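Local coordinates for ABC transporter periplasmic peptide-binding protein (Pseudoalteromonas, PDB 4QFN) that probably captures dipeptides in the periplasm and delivers them to an ABC transporter for import, here holding glycyl-glutamate, at residues Asn289-Tyr294 and Arg383-Asn388; Trp377-Ser382 and Val429-Ala434. All blocks are in the same frame, centred on the assembly; numbering follows the deposited sequence.

The segments come along the chain in the order 289-294, 377-382, 383-388 and 429-434, so the two contacts interlock, and their centres lie about 8 Å apart. Strand 428-434 is the shared element: strand 291-297 runs antiparallel along one of its edges and the end of strand 372-378 runs parallel to the other. Probable hydrogen bonds from Trp-433 N to Ile-292 O and from Tyr-294 N to Leu-431 O join contacts 1 and 2 directly. Beyond strand 372-378, residues 379-388 form a loop leading into helix 389-401, and this loop carries Arg-383 and Tyr-385 to the bound Gly-Glu dipeptide. Contact 1 therefore reaches the ligand's C-terminal carboxylate, contact 2 its N-terminal glycine.

Contact 1: residues Asn289-Tyr294 and Arg383-Asn388; sequences NLNIGY and RIYNPN. With GLU (glutamic acid), chain D.
Asn-289 meets Ile-384 almost at right angles, its OD1 lying 3.9 Å from Ile-384 CG2, while its ND2 is hydrogen-bonded to Gly-522 O. Two residues on, the amide of Asn-291 lies against the same methyl (CG to Ile-384 CG2, 3.6 Å) and Tyr-385 CB. The carbonyl of Ile-292 comes next, with its O 3.4 Å from Tyr-385 CB. At Gly-293 the strand comes so close that a beta carbon would clash with Tyr-385 O; instead CA approaches that oxygen at 3.6 Å in a CA-H...O contact. Tyr-294 O ends the run, bridged by a water to Asn-386 ND2.

Tyr-385 CG sits between backbone N and carbonyl carbon (chi1 52°), keeping the ring's base on the strand, CD1 3.8 Å from Gly-293 CA. One face lies under Arg-383 CB, while OH points off, donating to ligand glutamate OXT at 2.5 Å. Arg-383 NE gives that OXT a second bond of 2.9 Å, and its NH2 holds the other carboxylate oxygen, O. A leucine in place of Tyr-385 would probably leave OXT without its hydroxyl donor and Arg-383 CB without a ring to rest on. An arginine and a tyrosine gripping the peptide's C-terminal carboxylate suit a dipeptide-binding site.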
loop_
_atom_site.group_PDB
_atom_site.type_symbol
_atom_site.label_atom_id
_atom_site.label_comp_id
_atom_site.label_asym_id
_atom_site.label_seq_id
_atom_site.Cartn_x
_atom_site.Cartn_y
_atom_site.Cartn_z
ATOM N N ASN A 289 5.966 -11.142 -5.570
ATOM C CA ASN A 289 5.042 -10.095 -5.183
ATOM C C ASN A 289 5.253 -8.882 -6.048
ATOM O O ASN A 289 6.386 -8.545 -6.373
ATOM C CB ASN A 289 5.258 -9.720 -3.712
ATOM C CG ASN A 289 4.402 -8.550 -3.284
ATOM O OD1 ASN A 289 4.791 -7.388 -3.428
ATOM N ND2 ASN A 289 3.218 -8.850 -2.769
ATOM N N LEU A 290 4.163 -8.218 -6.408
ATOM C CA LEU A 290 4.237 -7.003 -7.212
ATOM C C LEU A 290 4.627 -5.809 -6.343
ATOM O O LEU A 290 3.780 -5.223 -5.688
ATOM C CB LEU A 290 2.882 -6.722 -7.858
ATOM C CG LEU A 290 2.369 -7.633 -8.974
ATOM C CD1 LEU A 290 0.990 -7.154 -9.390
ATOM C CD2 LEU A 290 3.325 -7.601 -10.171
ATOM N N ASN A 291 5.901 -5.441 -6.348
ATOM C CA ASN A 291 6.367 -4.294 -5.570
ATOM C C ASN A 291 7.558 -3.602 -6.238
ATOM O O ASN A 291 8.205 -4.181 -7.117
ATOM C CB ASN A 291 6.757 -4.748 -4.165
ATOM C CG ASN A 291 7.914 -5.739 -4.175
ATOM O OD1 ASN A 291 7.725 -6.933 -4.405
ATOM N ND2 ASN A 291 9.115 -5.247 -3.922
ATOM N N ILE A 292 7.852 -2.371 -5.830
ATOM C CA ILE A 292 9.054 -1.674 -6.293
ATOM C C ILE A 292 9.675 -0.890 -5.149
ATOM O O ILE A 292 8.984 -0.174 -4.424
ATOM C CB ILE A 292 8.760 -0.717 -7.474
ATOM C CG1 ILE A 292 9.996 0.105 -7.860
ATOM C CG2 ILE A 292 7.636 0.260 -7.107
ATOM C CD1 ILE A 292 11.135 -0.658 -8.468
ATOM N N GLY A 293 10.982 -1.053 -4.974
ATOM C CA GLY A 293 11.759 -0.232 -4.063
ATOM C C GLY A 293 12.577 0.744 -4.909
ATOM O O GLY A 293 13.160 0.362 -5.932
ATOM N N TYR A 294 12.616 2.009 -4.507
ATOM C CA TYR A 294 13.222 3.022 -5.353
ATOM C C TYR A 294 13.838 4.126 -4.523
ATOM O O TYR A 294 13.624 4.216 -3.317
ATOM C CB TYR A 294 12.186 3.623 -6.322
ATOM C CG TYR A 294 10.978 4.262 -5.651
ATOM C CD1 TYR A 294 11.133 5.324 -4.770
ATOM C CD2 TYR A 294 9.681 3.821 -5.918
ATOM C CE1 TYR A 294 10.051 5.913 -4.158
ATOM C CE2 TYR A 294 8.573 4.412 -5.302
ATOM C CZ TYR A 294 8.781 5.455 -4.416
ATOM O OH TYR A 294 7.735 6.076 -3.787
ATOM N N ARG A 383 10.479 -3.497 4.692
ATOM C CA ARG A 383 9.336 -3.575 3.777
ATOM C C ARG A 383 9.656 -4.633 2.713
ATOM O O ARG A 383 10.828 -4.931 2.473
ATOM C CB ARG A 383 9.079 -2.227 3.069
ATOM C CG ARG A 383 9.223 -0.966 3.916
ATOM C CD ARG A 383 8.328 -0.993 5.153
ATOM N NE ARG A 383 6.904 -1.030 4.835
ATOM C CZ ARG A 383 6.010 -1.796 5.466
ATOM N NH1 ARG A 383 6.390 -2.611 6.456
ATOM N NH2 ARG A 383 4.726 -1.739 5.111
ATOM N N ILE A 384 8.630 -5.172 2.058
ATOM C CA ILE A 384 8.830 -6.150 0.988
ATOM C C ILE A 384 9.818 -5.631 -0.045
ATOM O O ILE A 384 10.694 -6.354 -0.494
ATOM C CB ILE A 384 7.522 -6.443 0.235
ATOM C CG1 ILE A 384 6.463 -7.013 1.178
ATOM C CG2 ILE A 384 7.794 -7.386 -0.921
ATOM C CD1 ILE A 384 5.079 -7.071 0.554
ATOM N N TYR A 385 9.670 -4.369 -0.424
ATOM C CA TYR A 385 10.508 -3.791 -1.467
ATOM C C TYR A 385 11.867 -3.246 -0.993
ATOM O O TYR A 385 12.686 -2.860 -1.816
ATOM C CB TYR A 385 9.742 -2.695 -2.201
ATOM C CG TYR A 385 9.147 -1.688 -1.268
ATOM C CD1 TYR A 385 9.937 -0.675 -0.717
ATOM C CD2 TYR A 385 7.802 -1.754 -0.910
ATOM C CE1 TYR A 385 9.392 0.256 0.147
ATOM C CE2 TYR A 385 7.258 -0.832 -0.036
ATOM C CZ TYR A 385 8.062 0.174 0.485
ATOM O OH TYR A 385 7.539 1.088 1.358
ATOM N N ASN A 386 12.099 -3.214 0.316
ATOM C CA ASN A 386 13.385 -2.776 0.876
ATOM C C ASN A 386 13.535 -3.291 2.309
ATOM O O ASN A 386 13.015 -2.687 3.250
ATOM C CB ASN A 386 13.511 -1.245 0.851
ATOM C CG ASN A 386 14.942 -0.760 1.134
ATOM O OD1 ASN A 386 15.735 -1.449 1.766
ATOM N ND2 ASN A 386 15.259 0.433 0.668
ATOM N N PRO A 387 14.228 -4.428 2.479
ATOM C CA PRO A 387 14.363 -5.041 3.810
ATOM C C PRO A 387 15.222 -4.240 4.792
ATOM O O PRO A 387 15.218 -4.537 5.978
ATOM C CB PRO A 387 15.012 -6.406 3.519
ATOM C CG PRO A 387 15.527 -6.322 2.139
ATOM C CD PRO A 387 14.681 -5.323 1.404
ATOM N N ASN A 388 15.938 -3.229 4.323
ATOM C CA ASN A 388 16.808 -2.500 5.232
ATOM C C ASN A 388 17.242 -1.160 4.649
ATOM O O ASN A 388 18.355 -1.030 4.114
ATOM C CB ASN A 388 18.036 -3.367 5.532
ATOM C CG ASN A 388 18.830 -2.864 6.695
ATOM O OD1 ASN A 388 18.794 -1.678 7.037
ATOM N ND2 ASN A 388 19.576 -3.768 7.315
HETATM N N GLU D . 2.583 1.583 1.003
HETATM C CA GLU D . 3.966 1.661 1.468
HETATM C C GLU D . 4.325 0.556 2.451
HETATM O O GLU D . 3.480 0.019 3.167
HETATM C CB GLU D . 4.265 3.031 2.084
HETATM C CG GLU D . 4.073 4.190 1.123
HETATM C CD GLU D . 2.699 4.851 1.249
HETATM O OE1 GLU D . 2.524 5.971 0.714
HETATM O OE2 GLU D . 1.799 4.261 1.898
HETATM O OXT GLU D . 5.492 0.181 2.550
HETATM O O HOH W 1 13.640 1.851 -1.305
#

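Contact 2: residues Trp377-Ser382 and Val429-Ala434; sequences WAMPVS and VLLGWA. With GLY (glycine), chain C; GLU (glutamic acid), chain D.
Trp-377 O is approached by two groups of strand 428-434. Leu-430 N donates to it at 3.0 Å, nearly straight (173° at the hydrogen) and almost along the C=O axis, and Val-429 CA adds a weaker CA-H...O contact. Beside this bond the side chains of Trp-377 and Val-429 lie on the same face of the sheet, where CB of the tryptophan rests 4.0 Å from Val-429 CG2. The indole itself leads away from the strand, toward Tyr-412 and helix 414-422.

Past this parallel pairing, the chain of residues 377-382 leaves the sheet and Met-379 fills the angle between them. Its CG is pressed to 3.1 Å from Leu-430 O, a tight fit, and is swung off the staggered position toward the backbone N (chi1 -26°), an unusual setting. From there the thioether reaches across Leu-431 obliquely, SD 3.7 Å from Leu-431 CD2. That same methyl is near CG of the ligand glutamate, so this apolar cluster backs onto the binding site.

The far end of the strand receives the peptide as an extra piece of sheet, a way of holding the ligand backbone known from relatives such as DppA and OppA. Ala-434 N donates to the ligand glycine O at 2.8 Å, and the glycine N donates back to Ala-434 O, an antiparallel hydrogen-bonded pair at one residue. Trp-433 lays an indole face under the ligand, its CG swung opposite the backbone N (chi1 -170°): the glycine CA sits 3.4 Å above the ring plane, offset toward the rim. The ligand glutamate's OE1 instead meets this ring at its edge, 3.7 Å from Trp-433 CZ3. Asp-436 OD1 takes a further hydrogen bond from the dipeptide's amino-terminal glycine.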
loop_
_atom_site.group_PDB
_atom_site.type_symbol
_atom_site.label_atom_id
_atom_site.label_comp_id
_atom_site.label_asym_id
_atom_site.label_seq_id
_atom_site.Cartn_x
_atom_site.Cartn_y
_atom_site.Cartn_z
ATOM N N TRP A 377 16.437 10.153 3.178
ATOM C CA TRP A 377 15.550 9.679 4.224
ATOM C C TRP A 377 15.417 8.167 4.121
ATOM O O TRP A 377 15.149 7.627 3.031
ATOM C CB TRP A 377 14.181 10.354 4.099
ATOM C CG TRP A 377 14.217 11.776 4.539
ATOM C CD1 TRP A 377 15.138 12.715 4.187
ATOM C CD2 TRP A 377 13.302 12.426 5.429
ATOM N NE1 TRP A 377 14.852 13.912 4.796
ATOM C CE2 TRP A 377 13.728 13.762 5.561
ATOM C CE3 TRP A 377 12.163 12.012 6.117
ATOM C CZ2 TRP A 377 13.052 14.684 6.349
ATOM C CZ3 TRP A 377 11.496 12.929 6.902
ATOM C CH2 TRP A 377 11.938 14.250 7.006
ATOM N N ALA A 378 15.617 7.492 5.249
ATOM C CA ALA A 378 15.528 6.042 5.293
ATOM C C ALA A 378 14.472 5.559 6.277
ATOM O O ALA A 378 14.439 5.985 7.435
ATOM C CB ALA A 378 16.894 5.426 5.632
ATOM N N MET A 379 13.620 4.663 5.785
ATOM C CA MET A 379 12.640 3.929 6.576
ATOM C C MET A 379 13.305 3.137 7.684
ATOM O O MET A 379 14.324 2.477 7.465
ATOM C CB MET A 379 11.875 2.946 5.665
ATOM C CG MET A 379 11.848 3.396 4.217
ATOM S SD MET A 379 10.691 2.501 3.182
ATOM C CE MET A 379 11.810 1.328 2.456
ATOM N N PRO A 380 12.696 3.156 8.872
ATOM C CA PRO A 380 13.185 2.430 10.052
ATOM C C PRO A 380 12.683 0.990 10.106
ATOM O O PRO A 380 13.108 0.255 10.987
ATOM C CB PRO A 380 12.581 3.222 11.207
ATOM C CG PRO A 380 11.253 3.678 10.661
ATOM C CD PRO A 380 11.431 3.860 9.145
ATOM N N VAL A 381 11.798 0.587 9.195
ATOM C CA VAL A 381 11.288 -0.786 9.223
ATOM C C VAL A 381 11.457 -1.498 7.907
ATOM O O VAL A 381 11.503 -0.880 6.845
ATOM C CB VAL A 381 9.804 -0.882 9.630
ATOM C CG1 VAL A 381 9.620 -0.475 11.069
ATOM C CG2 VAL A 381 8.931 -0.037 8.703
ATOM N N SER A 382 11.563 -2.815 7.995
ATOM C CA SER A 382 11.658 -3.649 6.823
ATOM C C SER A 382 10.357 -3.583 6.021
ATOM O O SER A 382 9.275 -3.566 6.599
ATOM C CB SER A 382 11.976 -5.080 7.241
ATOM O OG SER A 382 12.059 -5.917 6.106
ATOM N N VAL A 429 14.538 10.173 -0.901
ATOM C CA VAL A 429 14.022 9.173 0.017
ATOM C C VAL A 429 14.068 7.771 -0.571
ATOM O O VAL A 429 13.804 7.556 -1.758
ATOM C CB VAL A 429 12.571 9.514 0.474
ATOM C CG1 VAL A 429 11.675 9.760 -0.726
ATOM C CG2 VAL A 429 11.989 8.400 1.333
ATOM N N LEU A 430 14.394 6.817 0.285
ATOM C CA LEU A 430 14.287 5.418 -0.052
ATOM C C LEU A 430 12.904 4.963 0.380
ATOM O O LEU A 430 12.610 4.873 1.564
ATOM C CB LEU A 430 15.385 4.610 0.636
ATOM C CG LEU A 430 16.822 4.917 0.219
ATOM C CD1 LEU A 430 17.805 4.169 1.100
ATOM C CD2 LEU A 430 17.047 4.590 -1.247
ATOM N N LEU A 431 12.051 4.701 -0.597
ATOM C CA LEU A 431 10.712 4.220 -0.330
ATOM C C LEU A 431 10.316 3.232 -1.409
ATOM O O LEU A 431 11.163 2.594 -2.019
ATOM C CB LEU A 431 9.708 5.369 -0.259
ATOM C CG LEU A 431 9.077 5.587 1.115
ATOM C CD1 LEU A 431 8.465 6.970 1.239
ATOM C CD2 LEU A 431 8.058 4.502 1.422
ATOM N N GLY A 432 9.020 3.105 -1.645
ATOM C CA GLY A 432 8.542 2.164 -2.630
ATOM C C GLY A 432 7.064 1.899 -2.508
ATOM O O GLY A 432 6.351 2.628 -1.831
ATOM N N TRP A 433 6.600 0.849 -3.169
ATOM C CA TRP A 433 5.183 0.588 -3.215
ATOM C C TRP A 433 4.963 -0.901 -3.393
ATOM O O TRP A 433 5.582 -1.533 -4.248
ATOM C CB TRP A 433 4.563 1.380 -4.359
ATOM C CG TRP A 433 3.067 1.388 -4.397
ATOM C CD1 TRP A 433 2.258 0.628 -5.206
ATOM C CD2 TRP A 433 2.195 2.218 -3.624
ATOM N NE1 TRP A 433 0.939 0.936 -4.976
ATOM C CE2 TRP A 433 0.871 1.901 -4.006
ATOM C CE3 TRP A 433 2.401 3.187 -2.638
ATOM C CZ2 TRP A 433 -0.240 2.525 -3.438
ATOM C CZ3 TRP A 433 1.294 3.812 -2.075
ATOM C CH2 TRP A 433 -0.012 3.479 -2.481
ATOM N N ALA A 434 4.099 -1.459 -2.559
ATOM C CA ALA A 434 3.640 -2.829 -2.727
ATOM C C ALA A 434 2.248 -2.720 -3.313
ATOM O O ALA A 434 1.357 -2.109 -2.717
ATOM C CB ALA A 434 3.595 -3.558 -1.390
HETATM N N GLY C . 0.175 -0.472 -0.820
HETATM C CA GLY C . 0.750 0.783 -0.376
HETATM C C GLY C . 2.189 0.673 0.112
HETATM O O GLY C . 2.935 -0.214 -0.312
HETATM N N GLU D . 2.583 1.583 1.003
HETATM C CA GLU D . 3.966 1.661 1.468
HETATM C C GLU D . 4.325 0.556 2.451
HETATM O O GLU D . 3.480 0.019 3.167
HETATM C CB GLU D . 4.265 3.031 2.084
HETATM C CG GLU D . 4.073 4.190 1.123
HETATM C CD GLU D . 2.699 4.851 1.249
HETATM O OE1 GLU D . 2.524 5.971 0.714
HETATM O OE2 GLU D . 1.799 4.261 1.898
HETATM O OXT GLU D . 5.492 0.181 2.550
#